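Local coordinates for glycosylation Associate Protein 1 (Streptococcus agalactiae serotype V, PDB 6OYC) that probably works as a GT-B-like, lectin-related partner in the Gap123 complex of the accessory Sec system, which glycosylates and exports serine-rich surface proteins, at residues 40-45 with 66-71; 78-83 with 213-218; 100-105 with 111-116; 260-265 with 286-291; 449-452 with 457-460. All coordinates share one frame; numbering follows the deposited sequence.

Contact 1 of 5, residues 40-45 with 66-71; sequences MFDYAG and YDLLES
Asp42 and Ser71 face each other with CA atoms 8.1 Å apart, one in the last helical turn of 33-43 and the other closing a type I beta turn, 68-71, whose Ser71 N is bonded to Leu68 O at 2.8 Å. Both lie around the first parallel alpha/beta sheet, consistent with one Rossmann-like half of a GT-B-type fold. Helix 33-43 connects strands 2-5 and 48-52, and the turn leads from helix 59-65 into edge strand 73-75. Both helices stop in a Schellman motif, with Gly45 and Asp67 supplying the positive phi.

The contact is small and rests largely on one carboxylate. Asp42 carries its CG anti to the carbonyl carbon (chi1 -83°), which sends the acid group out from the helix to the turn. Of its two oxygens OD2 comes nearest: the Ser71 side chain, which also sets out toward the helix, brings OG to 2.8 Å from Asp42 OD2, though the angle is too poor for this pair to count as a hydrogen bond. Leu68 brings its CD2 methyl against the same oxygen, 3.8 Å from Asp42 OD2. Leu68 is otherwise buried against Ile35, Met38 and Lys39 of helix 33-43, and Lys39 NZ donates to Asp67 O, a second tie between the helix and this loop. Asp42 OD1 stands back, 3.9 Å from Ser71 OG.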
# COMPACT_ATOMS: atom_id res chain seq x y z
N MET A 40 7.14 10.94 -10.02
CA MET A 40 7.80 11.28 -11.27
C MET A 40 7.40 12.67 -11.76
O MET A 40 8.21 13.35 -12.41
CB MET A 40 7.52 10.23 -12.34
CG MET A 40 6.08 10.02 -12.66
SD MET A 40 5.94 9.49 -14.38
CE MET A 40 6.13 7.73 -14.26
N PHE A 41 6.18 13.11 -11.47
CA PHE A 41 5.86 14.50 -11.75
C PHE A 41 6.69 15.42 -10.87
O PHE A 41 7.08 16.51 -11.30
CB PHE A 41 4.37 14.77 -11.57
CG PHE A 41 3.56 14.42 -12.78
CD1 PHE A 41 3.48 13.11 -13.20
CD2 PHE A 41 2.94 15.40 -13.53
CE1 PHE A 41 2.76 12.78 -14.34
CE2 PHE A 41 2.22 15.08 -14.67
CZ PHE A 41 2.12 13.77 -15.07
N ASP A 42 7.00 14.99 -9.64
CA ASP A 42 7.88 15.74 -8.75
C ASP A 42 9.30 15.80 -9.30
O ASP A 42 9.88 16.88 -9.43
CB ASP A 42 7.89 15.11 -7.35
CG ASP A 42 6.71 15.56 -6.49
OD1 ASP A 42 5.83 16.27 -7.02
OD2 ASP A 42 6.66 15.19 -5.29
N TYR A 43 9.87 14.63 -9.60
CA TYR A 43 11.17 14.55 -10.27
C TYR A 43 11.19 15.42 -11.51
O TYR A 43 12.24 15.97 -11.87
CB TYR A 43 11.47 13.10 -10.68
CG TYR A 43 11.74 12.15 -9.54
CD1 TYR A 43 12.26 12.59 -8.33
CD2 TYR A 43 11.47 10.79 -9.67
CE1 TYR A 43 12.51 11.71 -7.29
CE2 TYR A 43 11.70 9.91 -8.64
CZ TYR A 43 12.23 10.37 -7.45
OH TYR A 43 12.47 9.50 -6.42
N ALA A 44 10.04 15.55 -12.19
CA ALA A 44 9.95 16.32 -13.42
C ALA A 44 9.70 17.79 -13.15
O ALA A 44 9.61 18.57 -14.11
CB ALA A 44 8.85 15.77 -14.32
N GLY A 45 9.57 18.19 -11.89
CA GLY A 45 9.38 19.59 -11.57
C GLY A 45 8.00 20.15 -11.82
O GLY A 45 7.84 21.37 -11.82
N TYR A 66 5.93 7.70 1.67
CA TYR A 66 6.28 7.70 0.25
C TYR A 66 7.04 8.96 -0.16
O TYR A 66 7.11 9.27 -1.35
CB TYR A 66 5.03 7.51 -0.59
CG TYR A 66 4.35 6.20 -0.27
CD1 TYR A 66 4.82 5.00 -0.80
CD2 TYR A 66 3.27 6.14 0.63
CE1 TYR A 66 4.23 3.79 -0.49
CE2 TYR A 66 2.66 4.94 0.94
CZ TYR A 66 3.15 3.76 0.38
OH TYR A 66 2.58 2.53 0.66
N ASP A 67 7.63 9.68 0.80
CA ASP A 67 8.36 10.92 0.52
C ASP A 67 7.46 11.93 -0.21
O ASP A 67 7.90 12.61 -1.14
CB ASP A 67 9.64 10.66 -0.28
CG ASP A 67 10.60 9.72 0.43
OD1 ASP A 67 10.64 9.70 1.68
OD2 ASP A 67 11.32 8.98 -0.28
N LEU A 68 6.19 11.99 0.19
CA LEU A 68 5.22 12.90 -0.40
C LEU A 68 4.61 13.86 0.60
O LEU A 68 3.73 14.64 0.23
CB LEU A 68 4.10 12.12 -1.09
CG LEU A 68 4.49 11.38 -2.37
CD1 LEU A 68 3.33 10.54 -2.84
CD2 LEU A 68 4.90 12.39 -3.43
N LEU A 69 5.05 13.85 1.86
CA LEU A 69 4.45 14.71 2.86
C LEU A 69 4.55 16.18 2.47
O LEU A 69 3.71 16.99 2.87
CB LEU A 69 5.11 14.48 4.21
CG LEU A 69 4.58 15.33 5.37
CD1 LEU A 69 3.13 15.03 5.61
CD2 LEU A 69 5.40 15.09 6.63
N GLU A 70 5.55 16.55 1.69
CA GLU A 70 5.75 17.92 1.27
C GLU A 70 5.02 18.24 -0.03
O GLU A 70 5.12 19.36 -0.52
CB GLU A 70 7.26 18.21 1.10
CG GLU A 70 8.08 18.12 2.41
CD GLU A 70 8.27 16.68 2.89
OE1 GLU A 70 8.07 15.73 2.10
OE2 GLU A 70 8.61 16.49 4.07
N SER A 71 4.30 17.28 -0.60
CA SER A 71 3.80 17.45 -1.96
C SER A 71 2.53 18.28 -2.05
O SER A 71 2.17 18.69 -3.15
CB SER A 71 3.58 16.09 -2.62
OG SER A 71 4.73 15.71 -3.35

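Contact 2 of 5, residues 78-83 with 213-218; sequences DDIQEI and REKYLT
Lys215 reaches across to Asp79 along a strongly folded chain. Its CG is anti to the carbonyl carbon, and two further bends, at chi2 (-54°) and chi3 (-70°), curl the aliphatic part round before the last torsion runs out straight to the ammonium. NZ thereby arrives 2.9 Å from Asp79 OD2 in a hydrogen-bonded salt bridge. The approach is from above the carboxylate, 56° out of its plane, and the other oxygen, Asp79 OD1, is more distant at 3.5 Å from Lys215 NZ. The carbon next to the charge comes along too, with Lys215 CE 3.2 Å from Asp79 OD2.

Asp79 sits in the last turn of helix 76-80, which a Schellman motif at Glu82 brings to an end, whereas Lys215 lies within the long helix 208-223. The first helix follows edge strand 73-75 of the parallel sheet and the second precedes its strand 229-233, with the whole antiparallel sheet intervening in sequence. Tyr74 from that edge strand donates its hydroxyl to Asp79 OD2 as well, and its side chain touches Lys215.

Nearer the backbone of the lysine its CG, set by chi1, rests on Ile80, 4.0 Å from Ile80 CG1 and 4.2 Å from Ile80 CD1. Ile80 lies across the aliphatic part of the lysine and is buried, and it also touches Ile178 and Met179 of strand 177-182.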
# COMPACT_ATOMS: atom_id res chain seq x y z
N ASP A 78 -10.79 16.89 6.05
CA ASP A 78 -10.14 18.00 6.74
C ASP A 78 -10.96 19.29 6.60
O ASP A 78 -11.18 20.02 7.57
CB ASP A 78 -8.73 18.21 6.19
CG ASP A 78 -7.68 17.28 6.82
OD1 ASP A 78 -8.02 16.21 7.37
OD2 ASP A 78 -6.50 17.62 6.74
N ASP A 79 -11.42 19.57 5.39
CA ASP A 79 -12.29 20.72 5.11
C ASP A 79 -13.58 20.64 5.92
O ASP A 79 -13.93 21.56 6.67
CB ASP A 79 -12.57 20.74 3.61
CG ASP A 79 -13.32 21.98 3.15
OD1 ASP A 79 -13.84 22.75 3.98
OD2 ASP A 79 -13.40 22.17 1.92
N ILE A 80 -14.32 19.54 5.77
CA ILE A 80 -15.53 19.33 6.55
C ILE A 80 -15.28 19.58 8.03
O ILE A 80 -15.99 20.34 8.68
CB ILE A 80 -16.07 17.91 6.31
CG1 ILE A 80 -16.44 17.75 4.84
CG2 ILE A 80 -17.23 17.60 7.25
CD1 ILE A 80 -16.89 16.35 4.51
N GLN A 81 -14.25 18.93 8.58
CA GLN A 81 -14.07 18.91 10.02
C GLN A 81 -13.44 20.18 10.58
O GLN A 81 -13.21 20.24 11.79
CB GLN A 81 -13.22 17.70 10.43
CG GLN A 81 -13.93 16.36 10.25
CD GLN A 81 -13.03 15.20 10.62
OE1 GLN A 81 -12.48 14.54 9.73
NE2 GLN A 81 -12.85 14.98 11.93
N GLU A 82 -13.14 21.18 9.73
CA GLU A 82 -12.63 22.49 10.18
C GLU A 82 -11.30 22.35 10.91
O GLU A 82 -11.06 22.98 11.95
CB GLU A 82 -13.65 23.24 11.05
CG GLU A 82 -14.88 23.61 10.28
CD GLU A 82 -15.97 24.24 11.14
OE1 GLU A 82 -15.71 24.58 12.31
OE2 GLU A 82 -17.10 24.36 10.62
N ILE A 83 -10.44 21.49 10.38
CA ILE A 83 -9.19 21.21 11.07
C ILE A 83 -8.21 22.37 10.91
O ILE A 83 -7.63 22.84 11.89
CB ILE A 83 -8.63 19.85 10.59
CG1 ILE A 83 -9.46 18.74 11.25
CG2 ILE A 83 -7.16 19.69 10.92
CD1 ILE A 83 -9.57 17.50 10.43
N ARG A 213 -19.41 14.31 -2.87
CA ARG A 213 -19.58 14.88 -4.20
C ARG A 213 -19.66 16.40 -4.11
O ARG A 213 -19.04 17.11 -4.91
CB ARG A 213 -20.84 14.32 -4.90
CG ARG A 213 -20.84 12.80 -5.09
CD ARG A 213 -21.85 12.27 -6.14
NE ARG A 213 -23.26 12.53 -5.83
CZ ARG A 213 -24.03 11.79 -5.02
NH1 ARG A 213 -23.51 10.75 -4.38
NH2 ARG A 213 -25.31 12.11 -4.82
N GLU A 214 -20.39 16.90 -3.11
CA GLU A 214 -20.58 18.34 -2.97
C GLU A 214 -19.25 19.03 -2.70
O GLU A 214 -18.91 20.03 -3.35
CB GLU A 214 -21.59 18.64 -1.85
CG GLU A 214 -21.66 20.11 -1.49
CD GLU A 214 -22.63 20.42 -0.37
OE1 GLU A 214 -23.69 19.76 -0.25
OE2 GLU A 214 -22.33 21.34 0.41
N LYS A 215 -18.48 18.50 -1.75
CA LYS A 215 -17.16 19.07 -1.48
C LYS A 215 -16.26 18.98 -2.70
O LYS A 215 -15.55 19.94 -3.02
CB LYS A 215 -16.52 18.37 -0.28
CG LYS A 215 -17.28 18.57 1.01
CD LYS A 215 -17.50 20.05 1.29
CE LYS A 215 -16.20 20.75 1.65
NZ LYS A 215 -16.33 22.25 1.60
N TYR A 216 -16.29 17.86 -3.44
CA TYR A 216 -15.42 17.77 -4.61
C TYR A 216 -15.81 18.80 -5.68
O TYR A 216 -14.94 19.46 -6.26
CB TYR A 216 -15.45 16.37 -5.23
CG TYR A 216 -14.67 16.37 -6.51
CD1 TYR A 216 -13.29 16.53 -6.50
CD2 TYR A 216 -15.31 16.26 -7.75
CE1 TYR A 216 -12.55 16.54 -7.67
CE2 TYR A 216 -14.58 16.28 -8.93
CZ TYR A 216 -13.20 16.43 -8.88
OH TYR A 216 -12.44 16.45 -10.04
N LEU A 217 -17.10 18.92 -5.97
CA LEU A 217 -17.48 19.87 -7.01
C LEU A 217 -17.11 21.29 -6.62
O LEU A 217 -16.69 22.08 -7.47
CB LEU A 217 -18.96 19.73 -7.34
CG LEU A 217 -19.28 18.31 -7.85
CD1 LEU A 217 -20.76 18.15 -8.15
CD2 LEU A 217 -18.43 17.92 -9.07
N THR A 218 -17.19 21.62 -5.33
CA THR A 218 -16.68 22.91 -4.89
C THR A 218 -15.19 23.04 -5.15
O THR A 218 -14.72 24.09 -5.63
CB THR A 218 -16.98 23.13 -3.41
OG1 THR A 218 -18.40 23.20 -3.20
CG2 THR A 218 -16.33 24.41 -2.93

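Contact 3 of 5, residues 100-105 with 111-116; sequences EGVDFT and VLVKKS
Asp103 pairs with Lys114 and Thr105 with Leu112 through two rings of backbone hydrogen bonds, the ladder of a beta hairpin made by strands 103-106 and 111-115. Asp103 N reaches Lys114 O at 2.8 Å, and the return bond from Lys114 N to Asp103 O is nearly straight (173° at the hydrogen). In the next ring Leu112 N donates to Thr105 O at 2.7 Å. Between them Phe104 and Val113 form the non-hydrogen-bonded pair, where Phe104 CA makes a CA-H...O contact with Leu112 O.

The side chains on the Phe104 face are apolar. Val113 splits its methyls between two partners: CG2 sits at the edge of the Phe104 ring, in its plane and 3.8 Å from CD1, while Val113 CG1 lies 3.7 Å from Val102 CB. On the other face Thr105 and Leu112 meet through their CB atoms, and Asp103 holds its CG between the backbone N and the carbonyl carbon (chi1 57°), keeping the acid over the neighbouring strand close to Lys114.

Farther out, Phe93 meets the Phe104 ring edge to face, and strand 118-125 bonds to the far side of 111-115, extending the antiparallel sheet in which strand 103-106 is an edge strand within this chain. Waters also bind the acid. One accepts from Ser116 N and donates to Gly101 O and Asp103 OD2, an oxygen also hydrogen-bonded to a glycerol, probably from the crystallisation liquor. The second, with more acceptors in reach than it has protons, lies within hydrogen-bonding distance of Asp103 OD1, 2.7 Å from Thr105 OG1 and 2.8 Å from Leu112 O.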
# COMPACT_ATOMS: atom_id res chain seq x y z
N GLU A 100 -9.96 6.28 37.57
CA GLU A 100 -8.92 6.14 38.59
C GLU A 100 -8.57 4.68 38.82
O GLU A 100 -9.44 3.81 38.84
CB GLU A 100 -9.36 6.78 39.91
CG GLU A 100 -8.19 7.23 40.82
CD GLU A 100 -7.92 8.74 40.75
OE1 GLU A 100 -7.04 9.23 41.51
OE2 GLU A 100 -8.59 9.45 39.96
N GLY A 101 -7.28 4.41 38.99
CA GLY A 101 -6.83 3.09 39.36
C GLY A 101 -6.73 2.07 38.25
O GLY A 101 -6.55 0.88 38.55
N VAL A 102 -6.83 2.46 36.97
CA VAL A 102 -6.62 1.47 35.91
C VAL A 102 -5.17 0.95 35.96
O VAL A 102 -4.27 1.63 36.46
CB VAL A 102 -6.94 2.03 34.51
CG1 VAL A 102 -8.42 2.42 34.41
CG2 VAL A 102 -6.03 3.21 34.17
N ASP A 103 -4.97 -0.26 35.46
CA ASP A 103 -3.63 -0.83 35.27
C ASP A 103 -3.41 -1.14 33.79
O ASP A 103 -4.35 -1.36 33.03
CB ASP A 103 -3.44 -2.09 36.13
CG ASP A 103 -4.48 -3.16 35.84
OD1 ASP A 103 -4.34 -3.85 34.80
OD2 ASP A 103 -5.43 -3.32 36.64
N PHE A 104 -2.15 -1.16 33.38
CA PHE A 104 -1.81 -1.37 31.97
C PHE A 104 -1.14 -2.72 31.79
O PHE A 104 -0.14 -3.02 32.45
CB PHE A 104 -0.89 -0.25 31.47
CG PHE A 104 -1.43 1.13 31.66
CD1 PHE A 104 -2.67 1.49 31.14
CD2 PHE A 104 -0.70 2.09 32.34
CE1 PHE A 104 -3.17 2.80 31.31
CE2 PHE A 104 -1.19 3.39 32.50
CZ PHE A 104 -2.41 3.74 31.99
N THR A 105 -1.67 -3.53 30.89
CA THR A 105 -1.04 -4.79 30.51
C THR A 105 -0.46 -4.60 29.11
O THR A 105 -1.21 -4.45 28.14
CB THR A 105 -2.04 -5.95 30.53
OG1 THR A 105 -2.62 -6.08 31.84
CG2 THR A 105 -1.33 -7.26 30.14
N VAL A 111 -1.80 -2.55 24.18
CA VAL A 111 -1.89 -2.36 25.62
C VAL A 111 -3.33 -2.58 26.06
O VAL A 111 -4.27 -2.06 25.44
CB VAL A 111 -1.39 -0.96 26.05
CG1 VAL A 111 -1.63 -0.77 27.52
CG2 VAL A 111 0.11 -0.82 25.77
N LEU A 112 -3.51 -3.37 27.12
CA LEU A 112 -4.81 -3.52 27.77
C LEU A 112 -4.92 -2.57 28.96
O LEU A 112 -4.04 -2.54 29.83
CB LEU A 112 -5.01 -4.96 28.23
CG LEU A 112 -4.98 -5.93 27.05
CD1 LEU A 112 -4.89 -7.39 27.55
CD2 LEU A 112 -6.21 -5.71 26.15
N VAL A 113 -6.00 -1.78 28.98
CA VAL A 113 -6.37 -0.95 30.12
C VAL A 113 -7.50 -1.66 30.86
O VAL A 113 -8.60 -1.82 30.32
CB VAL A 113 -6.81 0.44 29.68
CG1 VAL A 113 -7.15 1.31 30.90
CG2 VAL A 113 -5.72 1.07 28.83
N LYS A 114 -7.22 -2.09 32.09
CA LYS A 114 -8.16 -2.82 32.92
C LYS A 114 -8.31 -2.12 34.26
O LYS A 114 -7.44 -1.35 34.68
CB LYS A 114 -7.73 -4.28 33.17
CG LYS A 114 -7.65 -5.16 31.89
CD LYS A 114 -7.66 -6.68 32.17
CE LYS A 114 -7.30 -7.47 30.90
NZ LYS A 114 -7.88 -8.85 30.78
N LYS A 115 -9.42 -2.43 34.94
CA LYS A 115 -9.70 -1.92 36.28
C LYS A 115 -10.19 -3.11 37.10
O LYS A 115 -11.29 -3.62 36.87
CB LYS A 115 -10.74 -0.78 36.21
CG LYS A 115 -11.27 -0.24 37.53
CD LYS A 115 -10.17 0.23 38.48
CE LYS A 115 -10.76 0.88 39.75
NZ LYS A 115 -11.21 2.26 39.47
N SER A 116 -9.35 -3.57 38.03
CA SER A 116 -9.62 -4.78 38.82
C SER A 116 -10.17 -5.92 37.97
O SER A 116 -11.20 -6.52 38.28
CB SER A 116 -10.57 -4.47 39.97
OG SER A 116 -10.22 -3.25 40.59
O HOH W 1 -6.88 -2.16 38.28
O HOH W 2 -4.46 -4.16 32.09

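Contact 4 of 5, residues 260-265 with 286-291; sequences NNAHNV and AAQLKE. With SO4 (sulfate ion), chain J.
Two neighbouring helices flanking the first parallel sheet, in what looks like a Rossmann-like domain, meet here, Val265 against Leu289 and Ala262 against Gln288, while the start of the first helix holds a sulfate ion. The methyl CG1 of Val265, anti to its own backbone nitrogen (chi1 175°), lies 3.8 Å from Leu289 CD2, and the two side chains cross at about a right angle. Nearer the beginning of the helix the CB of Ala262 only grazes the amide end of Gln288, 4.2 Å from its OE1.

Helix 262-267 stands between strands 250-255 and 277-280 in sequence, and helix 283-292 between 277-280 and 297-299, so they belong to successive beta-alpha-beta units of the parallel sheet. Leu289 also reaches Ile278 and Val297 of that sheet, and Val265 touches Phe234.

Asn261 is the N-cap of the first helix: its OD1 accepts from His263 N at 3.0 Å. The backbone N of Asn261 donates to sulfate O3 at 3.2 Å, an oxygen that also takes a fairly straight bond (165°) from Asn260 ND2 at 3.0 Å. Asn264, one turn on, gives its ND2 to sulfate O2 at 2.9 Å, and Gln236 N bonds to the ion as well. The amide of Asn260 is fixed by further bonds, OD1 accepting from Phe256 N and ND2 donating to Phe234 O. The ion probably came from the crystallisation liquor; the helix N-terminus would be expected to add to its attraction.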
# COMPACT_ATOMS: atom_id res chain seq x y z
N ASN A 260 -7.87 -2.44 -10.71
CA ASN A 260 -8.88 -2.32 -11.75
C ASN A 260 -9.14 -3.66 -12.42
O ASN A 260 -8.21 -4.38 -12.78
CB ASN A 260 -8.45 -1.27 -12.76
CG ASN A 260 -8.45 0.12 -12.14
OD1 ASN A 260 -7.46 0.86 -12.23
ND2 ASN A 260 -9.54 0.45 -11.46
N ASN A 261 -10.42 -3.99 -12.56
CA ASN A 261 -10.85 -5.06 -13.44
C ASN A 261 -10.90 -4.55 -14.88
O ASN A 261 -11.67 -3.64 -15.21
CB ASN A 261 -12.22 -5.57 -12.98
CG ASN A 261 -12.63 -6.83 -13.67
OD1 ASN A 261 -12.41 -6.99 -14.88
ND2 ASN A 261 -13.22 -7.74 -12.92
N ALA A 262 -10.06 -5.14 -15.75
CA ALA A 262 -10.00 -4.73 -17.15
C ALA A 262 -11.38 -4.71 -17.81
O ALA A 262 -11.70 -3.77 -18.56
CB ALA A 262 -9.06 -5.66 -17.91
N HIS A 263 -12.20 -5.72 -17.54
CA HIS A 263 -13.55 -5.72 -18.09
C HIS A 263 -14.31 -4.47 -17.66
O HIS A 263 -15.00 -3.84 -18.48
CB HIS A 263 -14.32 -6.97 -17.65
CG HIS A 263 -15.79 -6.90 -17.94
ND1 HIS A 263 -16.32 -7.17 -19.18
CD2 HIS A 263 -16.83 -6.55 -17.15
CE1 HIS A 263 -17.63 -7.01 -19.14
NE2 HIS A 263 -17.97 -6.64 -17.91
N ASN A 264 -14.20 -4.09 -16.39
CA ASN A 264 -14.88 -2.89 -15.91
C ASN A 264 -14.33 -1.64 -16.59
O ASN A 264 -15.09 -0.73 -16.92
CB ASN A 264 -14.75 -2.76 -14.40
CG ASN A 264 -15.64 -3.73 -13.65
OD1 ASN A 264 -16.40 -4.49 -14.26
ND2 ASN A 264 -15.55 -3.70 -12.33
N VAL A 265 -13.02 -1.58 -16.79
CA VAL A 265 -12.45 -0.46 -17.52
C VAL A 265 -13.02 -0.41 -18.94
O VAL A 265 -13.60 0.60 -19.36
CB VAL A 265 -10.92 -0.54 -17.54
CG1 VAL A 265 -10.36 0.58 -18.41
CG2 VAL A 265 -10.37 -0.45 -16.11
N ALA A 286 -2.87 -2.34 -21.73
CA ALA A 286 -2.72 -1.22 -22.65
C ALA A 286 -3.21 -1.60 -24.04
O ALA A 286 -3.92 -0.81 -24.69
CB ALA A 286 -1.26 -0.78 -22.72
N ALA A 287 -2.87 -2.82 -24.48
CA ALA A 287 -3.25 -3.30 -25.80
C ALA A 287 -4.75 -3.45 -25.92
O ALA A 287 -5.35 -3.03 -26.92
CB ALA A 287 -2.54 -4.62 -26.09
N GLN A 288 -5.39 -4.07 -24.92
CA GLN A 288 -6.85 -4.13 -24.95
C GLN A 288 -7.46 -2.74 -25.05
O GLN A 288 -8.40 -2.52 -25.83
CB GLN A 288 -7.40 -4.83 -23.71
CG GLN A 288 -7.14 -6.33 -23.62
CD GLN A 288 -7.68 -6.90 -22.32
OE1 GLN A 288 -6.97 -6.94 -21.32
NE2 GLN A 288 -8.94 -7.32 -22.33
N LEU A 289 -6.95 -1.79 -24.27
CA LEU A 289 -7.48 -0.42 -24.32
C LEU A 289 -7.31 0.17 -25.72
O LEU A 289 -8.28 0.63 -26.33
CB LEU A 289 -6.78 0.44 -23.28
CG LEU A 289 -7.38 0.32 -21.89
CD1 LEU A 289 -6.45 0.94 -20.87
CD2 LEU A 289 -8.74 0.99 -21.87
N LYS A 290 -6.08 0.15 -26.24
CA LYS A 290 -5.82 0.66 -27.59
C LYS A 290 -6.69 -0.04 -28.62
O LYS A 290 -7.09 0.58 -29.62
CB LYS A 290 -4.34 0.47 -27.94
CG LYS A 290 -3.40 1.50 -27.35
CD LYS A 290 -3.45 2.84 -28.11
CE LYS A 290 -2.12 3.60 -28.00
NZ LYS A 290 -2.22 5.05 -28.41
N GLU A 291 -7.00 -1.32 -28.41
CA GLU A 291 -7.90 -2.03 -29.31
C GLU A 291 -9.29 -1.42 -29.29
O GLU A 291 -9.91 -1.24 -30.35
CB GLU A 291 -7.96 -3.50 -28.91
CG GLU A 291 -8.84 -4.41 -29.76
CD GLU A 291 -8.44 -5.88 -29.64
OE1 GLU A 291 -8.46 -6.61 -30.66
OE2 GLU A 291 -8.09 -6.32 -28.52
S SO4 J . -13.15 -0.82 -11.00
O1 SO4 J . -13.03 0.62 -10.76
O2 SO4 J . -14.40 -1.13 -11.70
O3 SO4 J . -12.01 -1.28 -11.82
O4 SO4 J . -13.09 -1.53 -9.70

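Contact 5 of 5, residues 449-452 with 457-460; sequences QINT and FVEH
Val458 meets Gln449 and Asn451 almost entirely by van der Waals contact, and a single methyl, CG2, does most of the touching. It lies anti to the valine's carbonyl carbon (chi1 168°, measured to CG1) and fits between two amide side chains whose CB atoms both point toward it from one side of strand 449-451. Asn451 comes from the opposite direction and sets its OD1 3.4 Å from Val458 CG2. Gln449 crosses obliquely and lays both ends of its side chain on the same methyl, CB at 3.9 Å and NE2 at 3.7 Å from Val458 CG2.

Polar bonding runs to partners beyond the pair. Asn451 ND2 donates to Asp429 O, which holds the amide with its oxygen toward the valine. Phe457 O, 4.4 Å from Gln449 NE2, is instead bonded by Asn463 ND2, and Asn463 OD1 accepts from Glu459 N, so one asparagine ties down this part of the loop.

Backbone pairing places the strand. It belongs to the second parallel sheet, consistent with the C-terminal Rossmann-like half of a GT-B fold, and hydrogen-bonds to strand 464-466 through Tyr465 and to Ile427 and Asp429 on its other flank. Segment 457-460 lies in the loop joining 449-451 to 464-466. Apolar packing finishes the loop: Phe457 turns its ring away to Leu436 and Ile443 of helix 436-445.

A buried methyl facing two amides implies a contact of fit rather than of directed bonds between these two segments, while Asn451 ND2 and the loop backbone at Phe457 O and Glu459 N find their hydrogen bonds elsewhere in the chain.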
# COMPACT_ATOMS: atom_id res chain seq x y z
N GLN A 449 15.46 -11.54 -10.55
CA GLN A 449 14.37 -12.35 -10.03
C GLN A 449 14.27 -13.69 -10.74
O GLN A 449 14.30 -13.76 -11.97
CB GLN A 449 13.02 -11.63 -10.20
CG GLN A 449 12.96 -10.30 -9.55
CD GLN A 449 11.77 -9.52 -10.05
OE1 GLN A 449 10.62 -9.87 -9.78
NE2 GLN A 449 12.04 -8.47 -10.81
N ILE A 450 14.06 -14.75 -9.98
CA ILE A 450 13.81 -16.08 -10.55
C ILE A 450 12.33 -16.40 -10.39
O ILE A 450 11.82 -16.48 -9.26
CB ILE A 450 14.68 -17.17 -9.90
CG1 ILE A 450 16.17 -16.90 -10.15
CG2 ILE A 450 14.27 -18.54 -10.46
CD1 ILE A 450 17.08 -17.91 -9.47
N ASN A 451 11.64 -16.62 -11.51
CA ASN A 451 10.24 -16.98 -11.56
C ASN A 451 10.08 -18.29 -12.33
O ASN A 451 10.98 -18.73 -13.04
CB ASN A 451 9.40 -15.86 -12.22
CG ASN A 451 9.67 -14.47 -11.63
OD1 ASN A 451 9.99 -13.53 -12.34
ND2 ASN A 451 9.56 -14.35 -10.30
N THR A 452 8.92 -18.93 -12.18
CA THR A 452 8.55 -20.05 -13.05
C THR A 452 7.59 -19.65 -14.16
O THR A 452 7.15 -20.51 -14.91
CB THR A 452 7.90 -21.17 -12.24
OG1 THR A 452 6.83 -20.64 -11.46
CG2 THR A 452 8.91 -21.82 -11.34
N PHE A 457 7.59 -8.08 -15.75
CA PHE A 457 8.66 -7.50 -14.95
C PHE A 457 10.04 -8.02 -15.28
O PHE A 457 11.03 -7.34 -14.98
CB PHE A 457 8.40 -7.75 -13.46
CG PHE A 457 7.28 -6.93 -12.92
CD1 PHE A 457 7.52 -5.67 -12.39
CD2 PHE A 457 5.98 -7.41 -12.97
CE1 PHE A 457 6.49 -4.91 -11.90
CE2 PHE A 457 4.94 -6.65 -12.49
CZ PHE A 457 5.19 -5.40 -11.95
N VAL A 458 10.14 -9.22 -15.85
CA VAL A 458 11.42 -9.89 -16.01
C VAL A 458 11.60 -10.22 -17.48
O VAL A 458 10.70 -10.78 -18.11
CB VAL A 458 11.50 -11.17 -15.16
CG1 VAL A 458 12.71 -12.01 -15.57
CG2 VAL A 458 11.54 -10.83 -13.67
N GLU A 459 12.75 -9.84 -18.03
CA GLU A 459 13.22 -10.36 -19.30
C GLU A 459 14.24 -11.45 -19.01
O GLU A 459 15.24 -11.20 -18.33
CB GLU A 459 13.82 -9.26 -20.17
CG GLU A 459 12.79 -8.35 -20.84
CD GLU A 459 13.42 -7.39 -21.83
OE1 GLU A 459 13.81 -7.85 -22.93
OE2 GLU A 459 13.53 -6.19 -21.52
N HIS A 460 13.96 -12.67 -19.48
CA HIS A 460 14.83 -13.82 -19.24
C HIS A 460 16.28 -13.49 -19.57
O HIS A 460 16.57 -12.88 -20.60
CB HIS A 460 14.34 -15.00 -20.09
CG HIS A 460 15.08 -16.28 -19.83
ND1 HIS A 460 15.17 -16.85 -18.58
CD2 HIS A 460 15.73 -17.11 -20.68
CE1 HIS A 460 15.86 -17.98 -18.67
NE2 HIS A 460 16.21 -18.15 -19.93

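Contact 5 is the buried one of the five and contact 3 the most exposed; contacts 1, 2 and 4 are intermediate. Contacts 1, 2 and 4 all involve helices or turns around the first parallel sheet, but their chemistry differs: an acid beside a hydroxyl in contact 1, a salt bridge over aliphatic carbon in contact 2, and methyl packing in contact 4. Contact 3, nested within the chain loop that contact 2 closes, relies on backbone pairing in a separate antiparallel sheet, about 39 Å from contact 2 between centres. Contact 5 belongs to the other parallel sheet and lies across the chain's centre from contacts 2 and 3. No two contacts touch.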